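Local coordinates for protein EmGH1 (Erythrobacter marinus, PDB 5Z87) that probably hydrolyses beta-glucosidic bonds at the ends of sugar chains, as a family 3 glycoside hydrolase of the beta-glucosidase type, at residues A[145-150]-A[599-604]; A[404-409]-A[603-608]; A[412-417]-A[611-616]; A[575-580]-A[595-600]. One frame throughout, in Å; residues are numbered along the deposited sequence.

Contact 1. Residues A[145-150]-A[599-604]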
loop_
_atom_site.group_PDB
_atom_site.type_symbol
_atom_site.label_atom_id
_atom_site.label_comp_id
_atom_site.label_asym_id
_atom_site.label_seq_id
_atom_site.Cartn_x
_atom_site.Cartn_y
_atom_site.Cartn_z
ATOM N N GLN A 145 2.514 8.297 26.026
ATOM C CA GLN A 145 2.164 8.647 24.659
ATOM C C GLN A 145 0.829 8.005 24.264
ATOM O O GLN A 145 0.344 7.067 24.903
ATOM C CB GLN A 145 3.295 8.229 23.718
ATOM C CG GLN A 145 3.130 8.628 22.253
ATOM C CD GLN A 145 2.926 10.128 22.062
ATOM O OE1 GLN A 145 1.884 10.687 22.424
ATOM N NE2 GLN A 145 3.911 10.777 21.462
ATOM N N ALA A 146 0.218 8.540 23.204
ATOM C CA ALA A 146 -1.139 8.126 22.846
ATOM C C ALA A 146 -1.222 6.619 22.547
ATOM O O ALA A 146 -2.120 5.922 23.038
ATOM C CB ALA A 146 -1.631 8.969 21.663
ATOM N N MET A 147 -0.280 6.088 21.764
ATOM C CA MET A 147 -0.315 4.650 21.473
ATOM C C MET A 147 -0.089 3.815 22.730
ATOM O O MET A 147 -0.720 2.766 22.903
ATOM C CB MET A 147 0.722 4.279 20.413
ATOM C CG MET A 147 0.596 2.817 19.951
ATOM S SD MET A 147 1.302 2.598 18.316
ATOM C CE MET A 147 -0.069 3.046 17.249
ATOM N N ALA A 148 0.802 4.260 23.621
ATOM C CA ALA A 148 0.957 3.583 24.908
ATOM C C ALA A 148 -0.365 3.531 25.657
ATOM O O ALA A 148 -0.799 2.465 26.116
ATOM C CB ALA A 148 2.020 4.289 25.753
ATOM N N MET A 149 -1.035 4.673 25.769
ATOM C CA MET A 149 -2.286 4.708 26.520
ATOM C C MET A 149 -3.353 3.850 25.864
ATOM O O MET A 149 -4.246 3.332 26.553
ATOM C CB MET A 149 -2.773 6.146 26.664
ATOM C CG MET A 149 -1.897 7.013 27.573
ATOM S SD MET A 149 -2.790 8.504 28.062
ATOM C CE MET A 149 -2.544 9.555 26.644
ATOM N N ALA A 150 -3.289 3.692 24.536
ATOM C CA ALA A 150 -4.237 2.808 23.859
ATOM C C ALA A 150 -4.080 1.362 24.313
ATOM O O ALA A 150 -5.038 0.580 24.221
ATOM C CB ALA A 150 -4.065 2.900 22.336
ATOM N N ASP A 599 6.545 -4.342 26.586
ATOM C CA ASP A 599 6.438 -3.292 25.581
ATOM C C ASP A 599 5.828 -2.069 26.248
ATOM O O ASP A 599 4.643 -2.072 26.601
ATOM C CB ASP A 599 5.614 -3.734 24.374
ATOM C CG ASP A 599 5.928 -2.907 23.131
ATOM O OD1 ASP A 599 6.369 -1.733 23.281
ATOM O OD2 ASP A 599 5.745 -3.434 22.006
ATOM N N ALA A 600 6.639 -1.029 26.430
ATOM C CA ALA A 600 6.196 0.144 27.167
ATOM C C ALA A 600 5.876 1.318 26.260
ATOM O O ALA A 600 5.374 2.336 26.748
ATOM C CB ALA A 600 7.261 0.564 28.196
ATOM N N PHE A 601 6.145 1.188 24.961
ATOM C CA PHE A 601 6.028 2.298 24.033
ATOM C C PHE A 601 6.753 3.515 24.615
ATOM O O PHE A 601 7.978 3.475 24.780
ATOM C CB PHE A 601 4.543 2.521 23.702
ATOM C CG PHE A 601 4.035 1.556 22.643
ATOM C CD1 PHE A 601 4.259 1.811 21.290
ATOM C CD2 PHE A 601 3.421 0.364 22.997
ATOM C CE1 PHE A 601 3.829 0.924 20.313
ATOM C CE2 PHE A 601 2.992 -0.538 22.028
ATOM C CZ PHE A 601 3.187 -0.254 20.678
ATOM N N TYR A 602 6.045 4.595 24.919
ATOM C CA TYR A 602 6.631 5.689 25.696
ATOM C C TYR A 602 5.777 5.803 26.939
ATOM O O TYR A 602 4.600 6.184 26.834
ATOM C CB TYR A 602 6.663 7.006 24.928
ATOM C CG TYR A 602 7.681 7.047 23.810
ATOM C CD1 TYR A 602 8.955 6.523 23.980
ATOM C CD2 TYR A 602 7.361 7.592 22.573
ATOM C CE1 TYR A 602 9.895 6.565 22.959
ATOM C CE2 TYR A 602 8.290 7.652 21.557
ATOM C CZ TYR A 602 9.560 7.128 21.751
ATOM O OH TYR A 602 10.496 7.171 20.738
ATOM N N PRO A 603 6.287 5.430 28.116
ATOM C CA PRO A 603 5.405 5.234 29.272
ATOM C C PRO A 603 5.188 6.482 30.127
ATOM O O PRO A 603 4.669 6.390 31.244
ATOM C CB PRO A 603 6.122 4.123 30.050
ATOM C CG PRO A 603 7.552 4.342 29.742
ATOM C CD PRO A 603 7.642 4.907 28.359
ATOM N N GLY A 604 5.524 7.656 29.614
ATOM C CA GLY A 604 5.205 8.869 30.341
ATOM C C GLY A 604 6.232 9.178 31.417
ATOM O O GLY A 604 7.256 8.511 31.553
#
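Q145 and A148 bring the start of helix 146-150 against Y602 and F601, CA atoms 5.5 Å apart for Q145 and Y602, the helix axis at 142° to that of strand 599-601. One backbone hydrogen bond crosses: Q145 N, at the N-cap position, donates to Y602 O at 3.1 Å, tilted out of the carbonyl plane. A148 suits its place by being small, for its CB fits against that same oxygen and lies 3.7 Å from F601 CB. M147 supplies the aromatic part of the contact. With CG anti to its backbone N (chi1 -173°), its chain reaches the phenyl group of F601, CG lying over one face toward the rim, 4.1 Å from the ring centroid in a CH-pi contact. SD follows obliquely, 3.6 Å from F601 CE1, a Met-aromatic contact. The opposite face carries D599 OD1, again toward the rim. With an alanine in place of F601, a gap would probably open beside M147, whose thioether would be left without its aromatic mate and freer to turn. Q145 places CB at the edge of the Y602 ring and curls back, so that OE1 takes the A146 N-H on a lone pair at 2.8 Å. Its NE2 is bound by E194 and G451. The polar groups of Q145 are thus paired beside an apolar, polarisable contact of thioether and ring, where segments from the N- and C-terminal family regions meet in a buried contact.

Contact 2. Residues A[404-409]-A[603-608]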
loop_
_atom_site.group_PDB
_atom_site.type_symbol
_atom_site.label_atom_id
_atom_site.label_comp_id
_atom_site.label_asym_id
_atom_site.label_seq_id
_atom_site.Cartn_x
_atom_site.Cartn_y
_atom_site.Cartn_z
ATOM N N GLU A 404 -1.531 14.666 42.413
ATOM C CA GLU A 404 -2.610 13.879 41.833
ATOM C C GLU A 404 -2.372 13.607 40.344
ATOM O O GLU A 404 -2.650 12.502 39.856
ATOM C CB GLU A 404 -3.941 14.592 42.055
ATOM C CG GLU A 404 -5.064 14.141 41.157
ATOM C CD GLU A 404 -6.343 14.928 41.397
ATOM O OE1 GLU A 404 -6.558 15.387 42.545
ATOM O OE2 GLU A 404 -7.128 15.093 40.437
ATOM N N HIS A 405 -1.838 14.588 39.610
ATOM C CA HIS A 405 -1.630 14.386 38.181
ATOM C C HIS A 405 -0.435 13.476 37.915
ATOM O O HIS A 405 -0.471 12.655 36.988
ATOM C CB HIS A 405 -1.474 15.736 37.467
ATOM C CG HIS A 405 -2.762 16.509 37.346
ATOM N ND1 HIS A 405 -2.861 17.695 36.645
ATOM C CD2 HIS A 405 -4.003 16.251 37.824
ATOM C CE1 HIS A 405 -4.105 18.136 36.705
ATOM N NE2 HIS A 405 -4.821 17.278 37.411
ATOM N N LYS A 406 0.628 13.598 38.717
ATOM C CA LYS A 406 1.753 12.673 38.590
ATOM C C LYS A 406 1.325 11.247 38.923
ATOM O O LYS A 406 1.740 10.292 38.252
ATOM C CB LYS A 406 2.908 13.112 39.486
ATOM C CG LYS A 406 3.603 14.373 39.018
ATOM C CD LYS A 406 4.944 14.599 39.734
ATOM C CE LYS A 406 4.738 14.971 41.201
ATOM N NZ LYS A 406 5.965 15.575 41.800
ATOM N N LEU A 407 0.460 11.083 39.928
ATOM C CA LEU A 407 0.022 9.740 40.284
ATOM C C LEU A 407 -0.853 9.140 39.186
ATOM O O LEU A 407 -0.720 7.951 38.856
ATOM C CB LEU A 407 -0.706 9.758 41.623
ATOM C CG LEU A 407 -1.452 8.461 41.950
ATOM C CD1 LEU A 407 -0.489 7.269 42.079
ATOM C CD2 LEU A 407 -2.297 8.633 43.201
ATOM N N LEU A 408 -1.733 9.951 38.593
ATOM C CA LEU A 408 -2.494 9.480 37.443
ATOM C C LEU A 408 -1.560 9.028 36.322
ATOM O O LEU A 408 -1.753 7.957 35.739
ATOM C CB LEU A 408 -3.447 10.571 36.959
ATOM C CG LEU A 408 -4.300 10.224 35.734
ATOM C CD1 LEU A 408 -5.123 8.968 35.989
ATOM C CD2 LEU A 408 -5.212 11.389 35.367
ATOM N N ALA A 409 -0.508 9.803 36.046
ATOM C CA ALA A 409 0.446 9.410 35.016
ATOM C C ALA A 409 1.134 8.087 35.355
ATOM O O ALA A 409 1.412 7.273 34.461
ATOM C CB ALA A 409 1.480 10.513 34.820
ATOM N N PRO A 603 6.287 5.430 28.116
ATOM C CA PRO A 603 5.405 5.234 29.272
ATOM C C PRO A 603 5.188 6.482 30.127
ATOM O O PRO A 603 4.669 6.390 31.244
ATOM C CB PRO A 603 6.122 4.123 30.050
ATOM C CG PRO A 603 7.552 4.342 29.742
ATOM C CD PRO A 603 7.642 4.907 28.359
ATOM N N GLY A 604 5.524 7.656 29.614
ATOM C CA GLY A 604 5.205 8.869 30.341
ATOM C C GLY A 604 6.232 9.178 31.417
ATOM O O GLY A 604 7.256 8.511 31.553
ATOM N N GLU A 605 5.946 10.220 32.208
ATOM C CA GLU A 605 6.986 10.762 33.073
ATOM C C GLU A 605 7.174 9.947 34.349
ATOM O O GLU A 605 8.241 10.019 34.963
ATOM C CB GLU A 605 6.691 12.228 33.397
ATOM C CG GLU A 605 5.408 12.457 34.157
ATOM C CD GLU A 605 5.396 13.809 34.850
ATOM O OE1 GLU A 605 5.315 14.848 34.149
ATOM O OE2 GLU A 605 5.490 13.829 36.097
ATOM N N GLN A 606 6.180 9.163 34.743
ATOM C CA GLN A 606 6.311 8.219 35.841
ATOM C C GLN A 606 6.625 6.802 35.354
ATOM O O GLN A 606 6.497 5.847 36.125
ATOM C CB GLN A 606 5.034 8.224 36.687
ATOM C CG GLN A 606 4.774 9.557 37.392
ATOM C CD GLN A 606 5.968 10.042 38.223
ATOM O OE1 GLN A 606 6.461 9.324 39.091
ATOM N NE2 GLN A 606 6.435 11.266 37.952
ATOM N N GLY A 607 7.056 6.651 34.099
ATOM C CA GLY A 607 7.147 5.321 33.512
ATOM C C GLY A 607 8.168 4.426 34.193
ATOM O O GLY A 607 7.937 3.224 34.360
ATOM N N GLY A 608 9.305 4.994 34.592
ATOM C CA GLY A 608 10.340 4.201 35.237
ATOM C C GLY A 608 9.843 3.472 36.469
ATOM O O GLY A 608 10.234 2.329 36.721
HETATM O O HOH W 1 3.849 7.910 33.471
#
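A partly buried, water-bridged packing contact joins K406 and A409 of helix 403-416 to E605 and Q606, in the turn that leads from strand 596-601 into helix 607-615. No direct hydrogen bond crosses. The water joins the backbones instead: it donates to A409 O at 2.7 Å and to P603 O at 2.8 Å, and accepts from Q606 N at 2.9 Å. Q606 is the N-cap of helix 607-615. Its CG presses on the helix carbonyl at K406, 3.2 Å from K406 O, and a bend at chi2 (-53°) swings the amide round so that NE2 makes a weak hydrogen bond to E605 OE2. Across this carboxylate, at about a right angle, lies the aliphatic run of K406, with CG 3.5 Å from E605 OE2, while K406 NZ stays 6.0 Å from that oxygen. The firmer partners of E605 are elsewhere, Q142 N at OE1 and R401 in a salt bridge at OE2. Glycine suits G604, where at these backbone angles a CB would jam against P603 O, and G607, where one would strike P603 CG; the two bracket a type I turn. A409, a mere methyl, leaves room for the water and for the stems of E605 and Q606. With R401 and the Q142 N-H on its oxygens, E605 is likely to stay ionised, and K406 serves this contact mainly through its methylenes.

Contact 3. Residues A[412-417]-A[611-616]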
loop_
_atom_site.group_PDB
_atom_site.type_symbol
_atom_site.label_atom_id
_atom_site.label_comp_id
_atom_site.label_asym_id
_atom_site.label_seq_id
_atom_site.Cartn_x
_atom_site.Cartn_y
_atom_site.Cartn_z
ATOM N N MET A 412 -1.576 5.276 34.874
ATOM C CA MET A 412 -1.862 5.006 33.470
ATOM C C MET A 412 -0.794 4.092 32.874
ATOM O O MET A 412 -1.112 3.101 32.207
ATOM C CB MET A 412 -1.969 6.312 32.687
ATOM C CG MET A 412 -2.497 6.138 31.262
ATOM S SD MET A 412 -4.107 5.304 31.157
ATOM C CE MET A 412 -5.189 6.617 30.667
ATOM N N ALA A 413 0.483 4.390 33.147
ATOM C CA ALA A 413 1.565 3.524 32.689
ATOM C C ALA A 413 1.405 2.096 33.213
ATOM O O ALA A 413 1.566 1.129 32.453
ATOM C CB ALA A 413 2.911 4.111 33.105
ATOM N N GLU A 414 1.059 1.944 34.500
ATOM C CA GLU A 414 0.836 0.615 35.079
ATOM C C GLU A 414 -0.263 -0.160 34.348
ATOM O O GLU A 414 -0.241 -1.401 34.333
ATOM C CB GLU A 414 0.495 0.733 36.581
ATOM C CG GLU A 414 1.652 1.319 37.431
ATOM C CD GLU A 414 1.336 1.476 38.929
ATOM O OE1 GLU A 414 0.146 1.492 39.316
ATOM O OE2 GLU A 414 2.301 1.584 39.724
ATOM N N GLU A 415 -1.232 0.538 33.749
ATOM C CA GLU A 415 -2.305 -0.132 33.022
ATOM C C GLU A 415 -1.956 -0.394 31.561
ATOM O O GLU A 415 -2.656 -1.170 30.905
ATOM C CB GLU A 415 -3.602 0.692 33.070
ATOM C CG GLU A 415 -4.204 0.903 34.446
ATOM C CD GLU A 415 -5.015 -0.289 34.925
ATOM O OE1 GLU A 415 -5.647 -0.965 34.086
ATOM O OE2 GLU A 415 -5.016 -0.555 36.144
ATOM N N SER A 416 -0.900 0.227 31.047
ATOM C CA SER A 416 -0.604 0.246 29.622
ATOM C C SER A 416 0.516 -0.688 29.212
ATOM O O SER A 416 0.480 -1.218 28.095
ATOM C CB SER A 416 -0.215 1.657 29.185
ATOM O OG SER A 416 -1.291 2.541 29.416
ATOM N N ILE A 417 1.526 -0.879 30.061
ATOM C CA ILE A 417 2.673 -1.683 29.656
ATOM C C ILE A 417 2.217 -3.099 29.314
ATOM O O ILE A 417 1.410 -3.707 30.030
ATOM C CB ILE A 417 3.754 -1.653 30.745
ATOM C CG1 ILE A 417 4.240 -0.214 30.936
ATOM C CG2 ILE A 417 4.925 -2.517 30.347
ATOM C CD1 ILE A 417 5.035 0.007 32.193
ATOM N N ILE A 611 7.378 0.549 35.256
ATOM C CA ILE A 611 8.160 -0.579 34.747
ATOM C C ILE A 611 8.727 -1.409 35.896
ATOM O O ILE A 611 8.633 -2.644 35.905
ATOM C CB ILE A 611 9.281 -0.074 33.828
ATOM C CG1 ILE A 611 8.685 0.553 32.567
ATOM C CG2 ILE A 611 10.254 -1.204 33.504
ATOM C CD1 ILE A 611 9.715 1.134 31.629
ATOM N N ALA A 612 9.344 -0.744 36.877
ATOM C CA ALA A 612 9.915 -1.470 38.004
ATOM C C ALA A 612 8.839 -2.228 38.766
ATOM O O ALA A 612 9.039 -3.382 39.159
ATOM C CB ALA A 612 10.657 -0.502 38.927
ATOM N N SER A 613 7.675 -1.608 38.957
ATOM C CA SER A 613 6.598 -2.279 39.675
ATOM C C SER A 613 6.110 -3.526 38.939
ATOM O O SER A 613 5.705 -4.511 39.575
ATOM C CB SER A 613 5.443 -1.299 39.900
ATOM O OG SER A 613 5.848 -0.220 40.731
ATOM N N ILE A 614 6.129 -3.505 37.606
ATOM C CA ILE A 614 5.683 -4.670 36.857
ATOM C C ILE A 614 6.787 -5.715 36.799
ATOM O O ILE A 614 6.510 -6.918 36.838
ATOM C CB ILE A 614 5.210 -4.251 35.453
ATOM C CG1 ILE A 614 3.805 -3.672 35.533
ATOM C CG2 ILE A 614 5.232 -5.423 34.470
ATOM C CD1 ILE A 614 3.504 -2.713 34.405
ATOM N N LEU A 615 8.045 -5.289 36.732
ATOM C CA LEU A 615 9.127 -6.267 36.690
ATOM C C LEU A 615 9.160 -7.134 37.946
ATOM O O LEU A 615 9.566 -8.299 37.880
ATOM C CB LEU A 615 10.467 -5.568 36.489
ATOM C CG LEU A 615 10.736 -5.116 35.054
ATOM C CD1 LEU A 615 11.954 -4.216 34.993
ATOM C CD2 LEU A 615 10.911 -6.307 34.149
ATOM N N PHE A 616 8.691 -6.614 39.080
ATOM C CA PHE A 616 8.816 -7.303 40.358
ATOM C C PHE A 616 7.483 -7.820 40.891
ATOM O O PHE A 616 7.429 -8.340 42.010
ATOM C CB PHE A 616 9.500 -6.381 41.380
ATOM C CG PHE A 616 11.003 -6.311 41.208
ATOM C CD1 PHE A 616 11.809 -7.370 41.609
ATOM C CD2 PHE A 616 11.604 -5.208 40.626
ATOM C CE1 PHE A 616 13.187 -7.325 41.440
ATOM C CE2 PHE A 616 12.984 -5.154 40.443
ATOM C CZ PHE A 616 13.776 -6.214 40.853
#
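I417, at the C-terminal end of the segment 412-417, reaches across to I611 and I614 on helix 607-615. Its CB meets the tip of I614, with CD1 of that residue 3.8 Å from I417 CB. From there the CG2 branch turns to the sheet, where it rests 3.8 Å from D599 O, while CG1, anti to the carbonyl carbon of I417 (chi1 -62°), acts as the spacer that carries CD1 forward. That terminal methyl slots between two partners, 3.7 Å from I611 CG1 and 3.8 Å from I614 CD1, its chain crossing that of I611 at about a right angle. Branched isoleucines suit these two places because I417 and I614 each turn one branch to the opposing segment and CG2 to the sheet: I614 sends CD1 to I417 and also to within 4.0 Å of E414 O, and its CG2 to L598. A610, on helix 607-615 itself, adds its methyl against A413, E414 and I417. Toward the more accessible side, E414 OE2 stands 4.1 Å from S613 OG without bonding to it. R410 links the two, in a salt bridge to E414 OE2 and a hydrogen bond to S613 OG, which is also bonded to H609 O. Dispersion between aliphatic groups therefore carries this helix pairing at its buried side, and the charge of E414 is probably balanced by R410 at its more accessible side.

Contact 4. Residues A[575-580]-A[595-600]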
loop_
_atom_site.group_PDB
_atom_site.type_symbol
_atom_site.label_atom_id
_atom_site.label_comp_id
_atom_site.label_asym_id
_atom_site.label_seq_id
_atom_site.Cartn_x
_atom_site.Cartn_y
_atom_site.Cartn_z
ATOM N N THR A 575 17.579 -12.693 32.077
ATOM C CA THR A 575 17.563 -11.534 31.194
ATOM C C THR A 575 16.143 -11.247 30.725
ATOM O O THR A 575 15.451 -12.146 30.241
ATOM C CB THR A 575 18.482 -11.749 29.985
ATOM O OG1 THR A 575 19.802 -12.065 30.439
ATOM C CG2 THR A 575 18.552 -10.491 29.123
ATOM N N VAL A 576 15.713 -9.993 30.872
ATOM C CA VAL A 576 14.441 -9.522 30.345
ATOM C C VAL A 576 14.685 -8.249 29.549
ATOM O O VAL A 576 15.650 -7.517 29.771
ATOM C CB VAL A 576 13.404 -9.267 31.451
ATOM C CG1 VAL A 576 13.245 -10.507 32.306
ATOM C CG2 VAL A 576 13.831 -8.098 32.300
ATOM N N ALA A 577 13.784 -7.984 28.614
ATOM C CA ALA A 577 13.867 -6.791 27.789
ATOM C C ALA A 577 12.628 -5.925 28.000
ATOM O O ALA A 577 11.508 -6.440 28.145
ATOM C CB ALA A 577 14.041 -7.160 26.303
ATOM N N VAL A 578 12.855 -4.611 28.057
ATOM C CA VAL A 578 11.811 -3.587 28.107
ATOM C C VAL A 578 11.924 -2.740 26.839
ATOM O O VAL A 578 12.980 -2.150 26.572
ATOM C CB VAL A 578 11.937 -2.704 29.360
ATOM C CG1 VAL A 578 10.726 -1.772 29.485
ATOM C CG2 VAL A 578 12.067 -3.561 30.599
ATOM N N LEU A 579 10.844 -2.666 26.065
ATOM C CA LEU A 579 10.860 -1.909 24.815
ATOM C C LEU A 579 10.301 -0.504 25.039
ATOM O O LEU A 579 9.183 -0.337 25.543
ATOM C CB LEU A 579 10.068 -2.630 23.722
ATOM C CG LEU A 579 10.623 -3.974 23.247
ATOM C CD1 LEU A 579 9.634 -4.663 22.351
ATOM C CD2 LEU A 579 11.917 -3.782 22.518
ATOM N N ILE A 580 11.083 0.495 24.646
ATOM C CA ILE A 580 10.725 1.901 24.752
ATOM C C ILE A 580 10.944 2.502 23.376
ATOM O O ILE A 580 12.045 2.385 22.820
ATOM C CB ILE A 580 11.565 2.625 25.824
ATOM C CG1 ILE A 580 11.304 1.988 27.195
ATOM C CG2 ILE A 580 11.272 4.135 25.854
ATOM C CD1 ILE A 580 12.332 2.371 28.269
ATOM N N PRO A 595 13.450 -14.380 26.424
ATOM C CA PRO A 595 12.192 -15.036 26.820
ATOM C C PRO A 595 11.123 -14.105 27.367
ATOM O O PRO A 595 9.942 -14.470 27.326
ATOM C CB PRO A 595 12.644 -16.042 27.892
ATOM C CG PRO A 595 13.930 -15.480 28.421
ATOM C CD PRO A 595 14.599 -14.828 27.229
ATOM N N ALA A 596 11.482 -12.953 27.930
ATOM C CA ALA A 596 10.516 -12.066 28.578
ATOM C C ALA A 596 10.685 -10.662 28.028
ATOM O O ALA A 596 11.784 -10.101 28.082
ATOM C CB ALA A 596 10.685 -12.060 30.102
ATOM N N ILE A 597 9.610 -10.104 27.483
ATOM C CA ILE A 597 9.648 -8.788 26.854
ATOM C C ILE A 597 8.455 -7.976 27.335
ATOM O O ILE A 597 7.308 -8.432 27.243
ATOM C CB ILE A 597 9.645 -8.875 25.316
ATOM C CG1 ILE A 597 10.785 -9.769 24.830
ATOM C CG2 ILE A 597 9.775 -7.485 24.710
ATOM C CD1 ILE A 597 10.749 -10.039 23.362
ATOM N N LEU A 598 8.733 -6.791 27.868
ATOM C CA LEU A 598 7.723 -5.782 28.153
ATOM C C LEU A 598 7.728 -4.771 27.016
ATOM O O LEU A 598 8.794 -4.387 26.527
ATOM C CB LEU A 598 8.014 -5.063 29.474
ATOM C CG LEU A 598 7.866 -5.889 30.746
ATOM C CD1 LEU A 598 8.105 -5.030 31.970
ATOM C CD2 LEU A 598 6.480 -6.492 30.789
ATOM N N ASP A 599 6.545 -4.342 26.586
ATOM C CA ASP A 599 6.438 -3.292 25.581
ATOM C C ASP A 599 5.828 -2.069 26.248
ATOM O O ASP A 599 4.643 -2.072 26.601
ATOM C CB ASP A 599 5.614 -3.734 24.374
ATOM C CG ASP A 599 5.928 -2.907 23.131
ATOM O OD1 ASP A 599 6.369 -1.733 23.281
ATOM O OD2 ASP A 599 5.745 -3.434 22.006
ATOM N N ALA A 600 6.639 -1.029 26.430
ATOM C CA ALA A 600 6.196 0.144 27.167
ATOM C C ALA A 600 5.876 1.318 26.260
ATOM O O ALA A 600 5.374 2.336 26.748
ATOM C CB ALA A 600 7.261 0.564 28.196
#
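In the beta-alpha-beta crossover that runs from strand 574-580 through helix 588-593 to strand 596-601, A577, V578 and L579 pair in parallel register with I597, L598 and D599 of the neighbouring strand. The middle is tight. Four backbone bonds alternate between the strands, from A577 N to A596 O, L598 N to A577 O, L579 N to L598 O at 2.7 Å, and A600 N to L579 O. On the face bearing L579, its CD1 lies 3.7 Å from I597 CG2, the two chains crossing at a slant. V578 and L598 point to the other face, where apolar residues suit the cover of helix 607-615, and V576 also touches that helix; the L579 face mixes apolar A577, I597 and L579 with D599. D599 turns its carboxylate along L579, OD1 3.8 Å from L579 CB, since CG stands anti to the backbone N (chi1 -158°); its firm partner is H581 NE2. A leucine in place of D599 has no carboxylate, and H581 NE2 would probably be left without its mate and held less firmly. The contact slackens at its beginning, where V576 CG1 still touches A596 CB at 3.7 Å but P595, partly exposed and lacking an N-H to donate, merely lays its ring by the opposite strand, with P595 CG 4.1 Å from T575 O.

In the fold
The four contacts follow one run of chain, strand 596-601 into helix 607-615. Contact 4 seats the strand in its sheet; contact 1 takes up its end, sharing D599 and A600, with centres about 14 Å apart. I580 of contact 4 packs on Y602 of contact 1. Contacts 2 and 3, centres about 11 Å apart, pair the following helix and its lead-in turn with helix 403-416, and I611 and L615 of contact 3 lie on V578 and L598 of contact 4. A148 O meets S416 CB at 3.2 Å, tying contact 1 to contact 3. All four lie away from the dithiothreitol pocket; a bound magnesium ion comes within about 7 Å of the Y602 side chain.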